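Local coordinates for cell envelope-related transcriptional attenuator domain-containing protein (Streptococcus agalactiae, PDB 3OKZ) that is of unknown function but, as a member of the LytR/CpsA/Psr family, probably takes part in attaching polymers to the Gram-positive cell envelope, at residues A[12-15]-A[19-22]; A[23-28]-A[87-92]; A[36-41]-A[114-119]; A[47-52]-A[56-61]. All blocks are in the same frame, centred on the assembly; numbering follows the deposited sequence.

Interaction 1 of 4, residues A[12-15]-A[19-22]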
loop_
_atom_site.group_PDB
_atom_site.type_symbol
_atom_site.label_atom_id
_atom_site.label_comp_id
_atom_site.label_asym_id
_atom_site.label_seq_id
_atom_site.Cartn_x
_atom_site.Cartn_y
_atom_site.Cartn_z
ATOM N N HIS A 12 6.152 -16.107 12.302
ATOM C CA HIS A 12 5.754 -17.444 11.885
ATOM C C HIS A 12 4.253 -17.555 11.683
ATOM O O HIS A 12 3.723 -18.654 11.546
ATOM C CB HIS A 12 6.215 -18.473 12.923
ATOM C CG HIS A 12 7.693 -18.464 13.160
ATOM N ND1 HIS A 12 8.608 -18.747 12.169
ATOM C CD2 HIS A 12 8.417 -18.183 14.270
ATOM C CE1 HIS A 12 9.832 -18.640 12.655
ATOM N NE2 HIS A 12 9.744 -18.298 13.928
ATOM N N ALA A 13 3.583 -16.411 11.651
ATOM C CA ALA A 13 2.134 -16.346 11.489
ATOM C C ALA A 13 1.560 -17.256 10.409
ATOM O O ALA A 13 0.488 -17.827 10.572
ATOM C CB ALA A 13 1.719 -14.907 11.226
ATOM N N ILE A 14 2.266 -17.389 9.300
ATOM C CA ILE A 14 1.773 -18.227 8.221
ATOM C C ILE A 14 2.036 -19.700 8.486
ATOM O O ILE A 14 1.243 -20.556 8.095
ATOM C CB ILE A 14 2.401 -17.811 6.874
ATOM C CG1 ILE A 14 1.802 -16.470 6.429
ATOM C CG2 ILE A 14 2.170 -18.891 5.827
ATOM C CD1 ILE A 14 2.252 -16.004 5.076
ATOM N N GLU A 15 3.149 -19.991 9.154
ATOM C CA GLU A 15 3.504 -21.369 9.477
ATOM C C GLU A 15 2.599 -21.893 10.575
ATOM O O GLU A 15 2.604 -23.084 10.877
ATOM C CB GLU A 15 4.960 -21.457 9.937
ATOM C CG GLU A 15 5.946 -20.950 8.910
ATOM C CD GLU A 15 6.066 -19.448 8.926
ATOM O OE1 GLU A 15 6.947 -18.953 9.657
ATOM O OE2 GLU A 15 5.284 -18.765 8.226
ATOM N N PRO A 19 -3.577 -15.045 12.011
ATOM C CA PRO A 19 -3.881 -13.804 11.286
ATOM C C PRO A 19 -2.612 -12.976 11.119
ATOM O O PRO A 19 -1.759 -12.957 12.009
ATOM C CB PRO A 19 -4.885 -13.113 12.197
ATOM C CG PRO A 19 -5.595 -14.245 12.826
ATOM C CD PRO A 19 -4.478 -15.193 13.166
ATOM N N PHE A 20 -2.467 -12.284 9.998
ATOM C CA PHE A 20 -1.254 -11.512 9.848
ATOM C C PHE A 20 -1.410 -10.219 9.074
ATOM O O PHE A 20 -2.448 -9.967 8.462
ATOM C CB PHE A 20 -0.179 -12.383 9.217
ATOM C CG PHE A 20 -0.450 -12.736 7.784
ATOM C CD1 PHE A 20 0.072 -11.957 6.751
ATOM C CD2 PHE A 20 -1.220 -13.855 7.460
ATOM C CE1 PHE A 20 -0.165 -12.294 5.417
ATOM C CE2 PHE A 20 -1.461 -14.198 6.123
ATOM C CZ PHE A 20 -0.934 -13.419 5.103
ATOM N N SER A 21 -0.365 -9.395 9.140
ATOM C CA SER A 21 -0.332 -8.113 8.455
ATOM C C SER A 21 0.834 -8.082 7.504
ATOM O O SER A 21 1.938 -8.516 7.832
ATOM C CB SER A 21 -0.193 -6.954 9.446
ATOM O OG SER A 21 1.082 -6.928 10.075
ATOM N N ILE A 22 0.570 -7.583 6.308
ATOM C CA ILE A 22 1.604 -7.464 5.305
ATOM C C ILE A 22 1.514 -6.064 4.715
ATOM O O ILE A 22 0.426 -5.561 4.418
ATOM C CB ILE A 22 1.426 -8.517 4.194
ATOM C CG1 ILE A 22 2.514 -8.348 3.131
ATOM C CG2 ILE A 22 0.041 -8.402 3.596
ATOM C CD1 ILE A 22 2.435 -9.358 1.983
#

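Interaction 2 of 4, residues A[23-28]-A[87-92]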
loop_
_atom_site.group_PDB
_atom_site.type_symbol
_atom_site.label_atom_id
_atom_site.label_comp_id
_atom_site.label_asym_id
_atom_site.label_seq_id
_atom_site.Cartn_x
_atom_site.Cartn_y
_atom_site.Cartn_z
ATOM N N LEU A 23 2.665 -5.423 4.597
ATOM C CA LEU A 23 2.732 -4.098 4.022
ATOM C C LEU A 23 2.921 -4.329 2.548
ATOM O O LEU A 23 3.973 -4.815 2.113
ATOM C CB LEU A 23 3.925 -3.328 4.563
ATOM C CG LEU A 23 4.065 -1.931 3.958
ATOM C CD1 LEU A 23 2.782 -1.162 4.201
ATOM C CD2 LEU A 23 5.237 -1.206 4.587
ATOM N N LEU A 24 1.892 -3.999 1.783
ATOM C CA LEU A 24 1.929 -4.165 0.347
ATOM C C LEU A 24 2.353 -2.832 -0.279
ATOM O O LEU A 24 1.775 -1.783 0.011
ATOM C CB LEU A 24 0.540 -4.623 -0.132
ATOM C CG LEU A 24 0.282 -5.070 -1.572
ATOM C CD1 LEU A 24 0.074 -3.858 -2.468
ATOM C CD2 LEU A 24 1.445 -5.935 -2.066
HETATM N N MSE A 25 3.384 -2.868 -1.115
HETATM C CA MSE A 25 3.862 -1.648 -1.763
HETATM C C MSE A 25 4.152 -1.754 -3.253
HETATM O O MSE A 25 4.722 -2.741 -3.742
HETATM C CB MSE A 25 5.130 -1.148 -1.107
HETATM C CG MSE A 25 5.037 -0.919 0.368
HETATM SE SE MSE A 25 6.794 -0.410 0.971
HETATM C CE MSE A 25 6.542 1.489 1.017
ATOM N N GLY A 26 3.767 -0.689 -3.951
ATOM C CA GLY A 26 3.982 -0.573 -5.377
ATOM C C GLY A 26 5.147 0.378 -5.523
ATOM O O GLY A 26 5.078 1.554 -5.133
ATOM N N VAL A 27 6.243 -0.122 -6.064
ATOM C CA VAL A 27 7.398 0.730 -6.209
ATOM C C VAL A 27 7.701 1.125 -7.644
ATOM O O VAL A 27 7.654 0.301 -8.554
ATOM C CB VAL A 27 8.634 0.056 -5.646
ATOM C CG1 VAL A 27 9.800 1.032 -5.693
ATOM C CG2 VAL A 27 8.365 -0.432 -4.230
ATOM N N ASP A 28 8.007 2.400 -7.835
ATOM C CA ASP A 28 8.385 2.903 -9.144
ATOM C C ASP A 28 9.920 2.966 -9.120
ATOM O O ASP A 28 10.522 3.909 -8.593
ATOM C CB ASP A 28 7.785 4.281 -9.371
ATOM C CG ASP A 28 8.161 4.857 -10.704
ATOM O OD1 ASP A 28 8.214 4.091 -11.684
ATOM O OD2 ASP A 28 8.391 6.080 -10.773
ATOM N N ALA A 87 8.465 9.880 1.864
ATOM C CA ALA A 87 9.929 9.920 1.926
ATOM C C ALA A 87 10.657 8.778 2.626
ATOM O O ALA A 87 11.880 8.687 2.521
ATOM C CB ALA A 87 10.381 11.244 2.531
ATOM N N ALA A 88 9.940 7.921 3.347
ATOM C CA ALA A 88 10.592 6.808 4.031
ATOM C C ALA A 88 11.313 5.925 3.012
ATOM O O ALA A 88 12.536 5.785 3.050
ATOM C CB ALA A 88 9.578 5.996 4.796
ATOM N N TYR A 89 10.551 5.335 2.098
ATOM C CA TYR A 89 11.130 4.478 1.064
ATOM C C TYR A 89 12.102 5.292 0.213
ATOM O O TYR A 89 13.217 4.855 -0.063
ATOM C CB TYR A 89 10.020 3.896 0.182
ATOM C CG TYR A 89 10.448 2.759 -0.721
ATOM C CD1 TYR A 89 11.130 3.000 -1.912
ATOM C CD2 TYR A 89 10.155 1.433 -0.390
ATOM C CE1 TYR A 89 11.507 1.943 -2.754
ATOM C CE2 TYR A 89 10.525 0.375 -1.221
ATOM C CZ TYR A 89 11.198 0.637 -2.397
ATOM O OH TYR A 89 11.563 -0.407 -3.214
ATOM N N ALA A 90 11.675 6.484 -0.191
ATOM C CA ALA A 90 12.504 7.376 -1.008
ATOM C C ALA A 90 13.943 7.531 -0.498
ATOM O O ALA A 90 14.883 7.554 -1.290
ATOM C CB ALA A 90 11.848 8.746 -1.111
ATOM N N SER A 91 14.124 7.635 0.810
ATOM C CA SER A 91 15.470 7.788 1.342
ATOM C C SER A 91 15.917 6.663 2.273
ATOM O O SER A 91 16.808 6.852 3.100
ATOM C CB SER A 91 15.577 9.125 2.067
ATOM O OG SER A 91 14.558 9.243 3.038
ATOM N N GLY A 92 15.308 5.493 2.141
ATOM C CA GLY A 92 15.675 4.380 2.999
ATOM C C GLY A 92 15.047 3.096 2.510
ATOM O O GLY A 92 15.218 2.036 3.107
#

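Interaction 3 of 4, residues A[36-41]-A[114-119]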
loop_
_atom_site.group_PDB
_atom_site.type_symbol
_atom_site.label_atom_id
_atom_site.label_comp_id
_atom_site.label_asym_id
_atom_site.label_seq_id
_atom_site.Cartn_x
_atom_site.Cartn_y
_atom_site.Cartn_z
ATOM N N SER A 36 20.928 0.355 -7.988
ATOM C CA SER A 36 19.933 -0.298 -7.155
ATOM C C SER A 36 18.835 -0.795 -8.075
ATOM O O SER A 36 18.555 -0.175 -9.100
ATOM C CB SER A 36 19.341 0.684 -6.140
ATOM O OG SER A 36 20.308 1.100 -5.193
ATOM N N LYS A 37 18.226 -1.919 -7.719
ATOM C CA LYS A 37 17.150 -2.471 -8.524
ATOM C C LYS A 37 15.838 -2.215 -7.796
ATOM O O LYS A 37 14.807 -1.985 -8.431
ATOM C CB LYS A 37 17.365 -3.969 -8.742
ATOM C CG LYS A 37 16.776 -4.489 -10.044
ATOM C CD LYS A 37 15.352 -4.986 -9.878
ATOM C CE LYS A 37 15.327 -6.332 -9.168
ATOM N NZ LYS A 37 13.955 -6.901 -9.125
ATOM N N TRP A 38 15.892 -2.237 -6.464
ATOM C CA TRP A 38 14.712 -1.998 -5.638
ATOM C C TRP A 38 14.740 -0.679 -4.880
ATOM O O TRP A 38 14.369 -0.622 -3.708
ATOM C CB TRP A 38 14.495 -3.144 -4.640
ATOM C CG TRP A 38 13.788 -4.307 -5.249
ATOM C CD1 TRP A 38 14.313 -5.534 -5.502
ATOM C CD2 TRP A 38 12.466 -4.310 -5.806
ATOM N NE1 TRP A 38 13.406 -6.304 -6.196
ATOM C CE2 TRP A 38 12.265 -5.576 -6.396
ATOM C CE3 TRP A 38 11.432 -3.365 -5.867
ATOM C CZ2 TRP A 38 11.072 -5.924 -7.049
ATOM C CZ3 TRP A 38 10.244 -3.712 -6.515
ATOM C CH2 TRP A 38 10.079 -4.983 -7.099
ATOM N N SER A 39 15.174 0.379 -5.557
ATOM C CA SER A 39 15.233 1.707 -4.958
ATOM C C SER A 39 14.340 2.610 -5.777
ATOM O O SER A 39 14.261 2.486 -6.999
ATOM C CB SER A 39 16.654 2.258 -4.989
ATOM O OG SER A 39 17.049 2.540 -6.317
ATOM N N GLY A 40 13.667 3.532 -5.109
ATOM C CA GLY A 40 12.782 4.421 -5.832
ATOM C C GLY A 40 11.818 5.187 -4.949
ATOM O O GLY A 40 12.223 5.763 -3.937
ATOM N N ASN A 41 10.544 5.187 -5.337
ATOM C CA ASN A 41 9.514 5.903 -4.606
ATOM C C ASN A 41 8.295 5.052 -4.299
ATOM O O ASN A 41 7.854 4.262 -5.132
ATOM C CB ASN A 41 9.095 7.136 -5.406
ATOM C CG ASN A 41 10.060 8.284 -5.237
ATOM O OD1 ASN A 41 10.047 8.968 -4.215
ATOM N ND2 ASN A 41 10.917 8.497 -6.233
ATOM N N GLN A 114 6.740 -5.955 -2.061
ATOM C CA GLN A 114 6.901 -4.830 -2.964
ATOM C C GLN A 114 6.937 -5.325 -4.391
ATOM O O GLN A 114 7.533 -6.363 -4.680
ATOM C CB GLN A 114 8.166 -4.037 -2.625
ATOM C CG GLN A 114 9.492 -4.742 -2.856
ATOM C CD GLN A 114 10.637 -3.972 -2.215
ATOM O OE1 GLN A 114 10.559 -2.756 -2.031
ATOM N NE2 GLN A 114 11.705 -4.675 -1.880
ATOM N N ILE A 115 6.257 -4.585 -5.263
ATOM C CA ILE A 115 6.176 -4.906 -6.684
ATOM C C ILE A 115 6.367 -3.627 -7.496
ATOM O O ILE A 115 5.762 -2.597 -7.191
ATOM C CB ILE A 115 4.804 -5.525 -7.024
ATOM C CG1 ILE A 115 4.544 -6.715 -6.092
ATOM C CG2 ILE A 115 4.778 -5.987 -8.482
ATOM C CD1 ILE A 115 3.348 -7.576 -6.470
ATOM N N ASN A 116 7.218 -3.678 -8.515
ATOM C CA ASN A 116 7.450 -2.491 -9.334
ATOM C C ASN A 116 6.358 -2.364 -10.376
ATOM O O ASN A 116 5.506 -3.245 -10.507
ATOM C CB ASN A 116 8.820 -2.535 -10.017
ATOM C CG ASN A 116 8.977 -3.725 -10.917
ATOM O OD1 ASN A 116 8.133 -3.987 -11.765
ATOM N ND2 ASN A 116 10.065 -4.454 -10.742
HETATM N N MSE A 117 6.399 -1.281 -11.138
HETATM C CA MSE A 117 5.369 -1.034 -12.130
HETATM C C MSE A 117 5.206 -2.107 -13.188
HETATM O O MSE A 117 4.093 -2.355 -13.642
HETATM C CB MSE A 117 5.585 0.337 -12.767
HETATM C CG MSE A 117 5.632 1.473 -11.737
HETATM SE SE MSE A 117 4.042 1.591 -10.617
HETATM C CE MSE A 117 4.724 0.778 -9.002
ATOM N N GLN A 118 6.301 -2.752 -13.576
ATOM C CA GLN A 118 6.212 -3.802 -14.583
ATOM C C GLN A 118 5.413 -4.920 -13.962
ATOM O O GLN A 118 4.523 -5.488 -14.594
ATOM C CB GLN A 118 7.590 -4.337 -14.966
ATOM C CG GLN A 118 7.546 -5.307 -16.141
ATOM C CD GLN A 118 7.213 -4.620 -17.459
ATOM O OE1 GLN A 118 7.996 -3.798 -17.951
ATOM N NE2 GLN A 118 6.049 -4.944 -18.037
ATOM N N GLY A 119 5.740 -5.217 -12.709
ATOM C CA GLY A 119 5.065 -6.267 -11.977
ATOM C C GLY A 119 3.568 -6.080 -11.971
ATOM O O GLY A 119 2.828 -7.027 -12.208
#

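Interaction 4 of 4, residues A[47-52]-A[56-61]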
loop_
_atom_site.group_PDB
_atom_site.type_symbol
_atom_site.label_atom_id
_atom_site.label_comp_id
_atom_site.label_asym_id
_atom_site.label_seq_id
_atom_site.Cartn_x
_atom_site.Cartn_y
_atom_site.Cartn_z
ATOM N N LEU A 47 -1.568 -1.287 4.020
ATOM C CA LEU A 47 -1.362 -2.214 5.122
ATOM C C LEU A 47 -2.500 -3.220 4.997
ATOM O O LEU A 47 -3.675 -2.851 5.055
ATOM C CB LEU A 47 -1.417 -1.470 6.461
ATOM C CG LEU A 47 -0.904 -2.164 7.734
ATOM C CD1 LEU A 47 -1.970 -3.100 8.314
ATOM C CD2 LEU A 47 0.382 -2.915 7.416
ATOM N N VAL A 48 -2.151 -4.487 4.796
ATOM C CA VAL A 48 -3.163 -5.521 4.620
ATOM C C VAL A 48 -3.267 -6.465 5.805
ATOM O O VAL A 48 -2.250 -6.904 6.352
ATOM C CB VAL A 48 -2.860 -6.389 3.373
ATOM C CG1 VAL A 48 -4.116 -7.132 2.938
ATOM C CG2 VAL A 48 -2.305 -5.523 2.245
ATOM N N THR A 49 -4.500 -6.777 6.194
ATOM C CA THR A 49 -4.750 -7.712 7.288
ATOM C C THR A 49 -5.465 -8.902 6.686
ATOM O O THR A 49 -6.298 -8.732 5.790
ATOM C CB THR A 49 -5.695 -7.154 8.349
ATOM O OG1 THR A 49 -6.977 -6.930 7.759
ATOM C CG2 THR A 49 -5.170 -5.872 8.923
ATOM N N ILE A 50 -5.130 -10.094 7.179
ATOM C CA ILE A 50 -5.749 -11.352 6.741
ATOM C C ILE A 50 -5.934 -12.198 7.991
ATOM O O ILE A 50 -4.966 -12.478 8.709
ATOM C CB ILE A 50 -4.858 -12.158 5.756
ATOM C CG1 ILE A 50 -4.456 -11.295 4.561
ATOM C CG2 ILE A 50 -5.614 -13.384 5.265
ATOM C CD1 ILE A 50 -2.955 -11.188 4.373
ATOM N N ASN A 51 -7.176 -12.585 8.265
ATOM C CA ASN A 51 -7.474 -13.396 9.441
ATOM C C ASN A 51 -8.153 -14.680 8.996
ATOM O O ASN A 51 -9.357 -14.698 8.726
ATOM C CB ASN A 51 -8.393 -12.642 10.390
ATOM C CG ASN A 51 -8.565 -13.356 11.705
ATOM O OD1 ASN A 51 -8.903 -14.535 11.741
ATOM N ND2 ASN A 51 -8.333 -12.643 12.797
ATOM N N PRO A 52 -7.388 -15.778 8.928
ATOM C CA PRO A 52 -7.910 -17.081 8.504
ATOM C C PRO A 52 -9.079 -17.546 9.362
ATOM O O PRO A 52 -9.982 -18.248 8.897
ATOM C CB PRO A 52 -6.691 -17.984 8.633
ATOM C CG PRO A 52 -5.968 -17.390 9.804
ATOM C CD PRO A 52 -6.032 -15.916 9.489
ATOM N N LYS A 56 -11.687 -13.057 7.044
ATOM C CA LYS A 56 -11.871 -11.718 6.507
ATOM C C LYS A 56 -10.556 -11.022 6.181
ATOM O O LYS A 56 -9.494 -11.399 6.675
ATOM C CB LYS A 56 -12.672 -10.880 7.508
ATOM C CG LYS A 56 -12.990 -9.453 7.047
ATOM C CD LYS A 56 -13.921 -8.732 8.038
ATOM C CE LYS A 56 -13.338 -8.681 9.453
ATOM N NZ LYS A 56 -14.240 -8.030 10.450
ATOM N N THR A 57 -10.643 -9.996 5.343
ATOM C CA THR A 57 -9.472 -9.227 4.945
ATOM C C THR A 57 -9.787 -7.738 4.877
ATOM O O THR A 57 -10.879 -7.342 4.472
ATOM C CB THR A 57 -8.957 -9.684 3.570
ATOM O OG1 THR A 57 -8.374 -10.984 3.693
ATOM C CG2 THR A 57 -7.922 -8.710 3.025
ATOM N N THR A 58 -8.826 -6.915 5.282
ATOM C CA THR A 58 -9.005 -5.470 5.234
ATOM C C THR A 58 -7.786 -4.823 4.606
ATOM O O THR A 58 -6.659 -5.285 4.799
ATOM C CB THR A 58 -9.168 -4.866 6.631
ATOM O OG1 THR A 58 -7.886 -4.808 7.278
ATOM C CG2 THR A 58 -10.139 -5.707 7.463
HETATM N N MSE A 59 -8.018 -3.749 3.861
HETATM C CA MSE A 59 -6.942 -3.012 3.218
HETATM C C MSE A 59 -7.007 -1.554 3.576
HETATM O O MSE A 59 -8.007 -0.880 3.318
HETATM C CB MSE A 59 -7.040 -3.117 1.714
HETATM C CG MSE A 59 -6.965 -4.512 1.183
HETATM SE SE MSE A 59 -6.898 -4.379 -0.705
HETATM C CE MSE A 59 -4.974 -4.396 -0.896
ATOM N N THR A 60 -5.930 -1.058 4.159
ATOM C CA THR A 60 -5.875 0.340 4.517
ATOM C C THR A 60 -4.768 1.069 3.739
ATOM O O THR A 60 -3.575 0.800 3.902
ATOM C CB THR A 60 -5.711 0.483 6.042
ATOM O OG1 THR A 60 -6.872 -0.073 6.675
ATOM C CG2 THR A 60 -5.597 1.950 6.460
ATOM N N SER A 61 -5.194 1.969 2.857
ATOM C CA SER A 61 -4.281 2.765 2.047
ATOM C C SER A 61 -3.689 3.846 2.947
ATOM O O SER A 61 -4.387 4.420 3.784
ATOM C CB SER A 61 -5.039 3.408 0.879
ATOM O OG SER A 61 -5.709 2.439 0.080
HETATM O O HOH W 1 -6.103 -2.975 6.595
#

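Interaction 1 of 4, residues A[12-15]-A[19-22]
Ala13 and Phe20 lie with their CA atoms 6.1 Å apart, where a turn of helical backbone angles at residues 13-15 passes beside the start of the strand that runs through 20-22. No hydrogen bond joins the two segments, so the contact rests on apolar packing. The small methyl of Ala13 points at the strand, its CB meeting Phe20 CB at 3.7 Å with the carbonyl of Pro19 close by. Ile14 adds the contact with the ring: its CG1 branch runs over one face, offset toward the rim. Ile14 CG1 lies 4.2 Å from the centroid of the Phe20 ring, 19° off its normal, a CH-pi contact. CG1 stands anti to the carbonyl carbon (chi1 -72°), which carries the branch and its terminal CD1 across the ring to CZ. The chain thus folds back on itself just before strand 20-28, a member of the mixed sheet of the LytR/CpsA/Psr domain, and the Phe20 ring also meets Tyr111 and Tyr234. A broad aromatic side chain can serve several apolar neighbours at once. On the far side of the turn, His12 ND1 donates to Glu15 OE1 at 3.0 Å, the carboxylate oxygen lying in the imidazole plane.

Interaction 2 of 4, residues A[23-28]-A[87-92]
A Met-aromatic contact on one face of the central sheet joins strand 20-28 to the short helix 87-90, with Met25 and Val27 reaching the ring of Tyr89. Being two apart on the strand, both residues point toward the helix. Met25 is present as selenomethionine; its SE sits 5.2 Å from the centroid of the Tyr89 ring, 66° off the normal, and the terminal CE comes to 3.9 Å from Tyr89 CD2. The bend at chi3 (99°) turns that methyl aside at the end of an otherwise extended chain, unbranched and flexible enough to let methionine meet the ring obliquely. Val27 crosses the tyrosine at about a right angle and straddles its phenolic end: CG1 packs 3.5 Å from Tyr89 CE1, while CG2 lies near CZ and OH. Tyr89 CG is anti to the backbone N (chi1 -167°), which directs the ring from the helix to the strand. Behind it, the helix closes with Ser91 OG and Ser91 N both donating to Ala87 O, from opposite faces of the carbonyl plane. The buried hydroxyl of Tyr89 lies among valine methyls that offer it no polar partner; its hydrogen bond to Gln114 OE1 compensates, joining apolar packing to a polar tether.

Interaction 3 of 4, residues A[36-41]-A[114-119]
Asn116 OD1 is gripped by two backbone amides at the start of helix 117-126 while the rest of this side chain packs against Trp38. Gly119 N donates to Asn116 OD1 at 2.9 Å with an N-H...O angle of 164°, and Gln118 N adds a weak, more bent bond. With OD1 turned to the helix, Asn116 ND2 faces the other way and comes to 3.7 Å from Trp38 CH2, the amide and indole planes being 19° apart. Trp38 reaches inward from the loop before strand 41-51, its six-membered ring directed at the strand end, with the backbone N of Asn116 at the ring edge. One face of the indole is covered by Gln114: its CG forms a CH-pi contact 4.0 Å from the centroid of the six-membered ring of Trp38, and the amide continues across the face, nearly parallel at 11°. Gln114 CG sits between the backbone N and the carbonyl carbon, and the extended chain beyond it lays NE2 over Trp38 CG and CD2. Glutamine suits the place because its flat amide can stack on the indole while OE1 keeps its bond to Tyr89. The loop tryptophan thus abuts, edge first, a strand-to-helix junction marked by a classic asparagine N-cap, where strand 111-116 leads directly into helix 117-126.

Interaction 4 of 4, residues A[47-52]-A[56-61]
Thr57 packs against Val48 and Ile50 within a beta hairpin, formed by strands 41-51 and 56-62 in the mixed sheet of the LytR/CpsA/Psr domain; their segments 47-51 and 56-61 run antiparallel at 172°. Thr57 CB lies 3.6 Å from Thr49 O. One step further the side chain divides. OG1 lies beside the backbone N (chi1 -71°), which leaves the methyl CG2 anti to that N. Thr57 CG2 leans across the same carbonyl and reaches Val48 CG1 at 4.1 Å; the hydroxyl Thr57 OG1 lies beside Ile50 CG2 at 4.0 Å and makes a weak hydrogen bond to Ser237 O outside the hairpin. Threonine suits this position, since its two branches serve an apolar neighbour and a polar one, and beta-branched residues favour extended backbones. Met59, a selenomethionine, continues the same face beside Val48.

The backbone holds this register with pairs of bonds: Leu47 N to Thr60 O at 2.9 Å and its return, the Thr49 and Thr58 pair, and Asn51 N to Lys56 O at 3.1 Å, whose return is weak. Near the turn Asn51 OD1 accepts from Thr54 N. On the other face stand Leu47, Thr49, Asn51, Lys56, Thr58 and Thr60, where Ile274 of helix 264-277 packs on Leu47 and Thr49, and Glu277 on Thr49 and Thr58. One water bridges a backbone oxygen and two threonine hydroxyls there: it donates to Leu47 O at 2.9 Å and is hydrogen-bonded to Thr58 OG1 and to Thr60 OG1, the latter at 3.0 Å.

All four contacts involve the same mixed sheet: interactions 1 and 2 both use strand 20-28, and interactions 3 and 4 use strands that flank it, 111-116 and 41-51. Interaction 1 lies at the start of strand 20-28 and interaction 2 on its later half, their centres about 21 Å apart. Interaction 4 lies beside interaction 1, with centres about 11 Å apart; Phe20 N to Ile50 O and Ile22 O to Val48 N, each 2.8 Å, are probable hydrogen bonds between them. Interactions 2 and 3 are closer still, at about 9 Å between centres, and are joined by Val27 N to Ile115 O at 2.8 Å. Interactions 3 and 4 stand on opposite sides of the chain's centre, their centres about 22 Å apart.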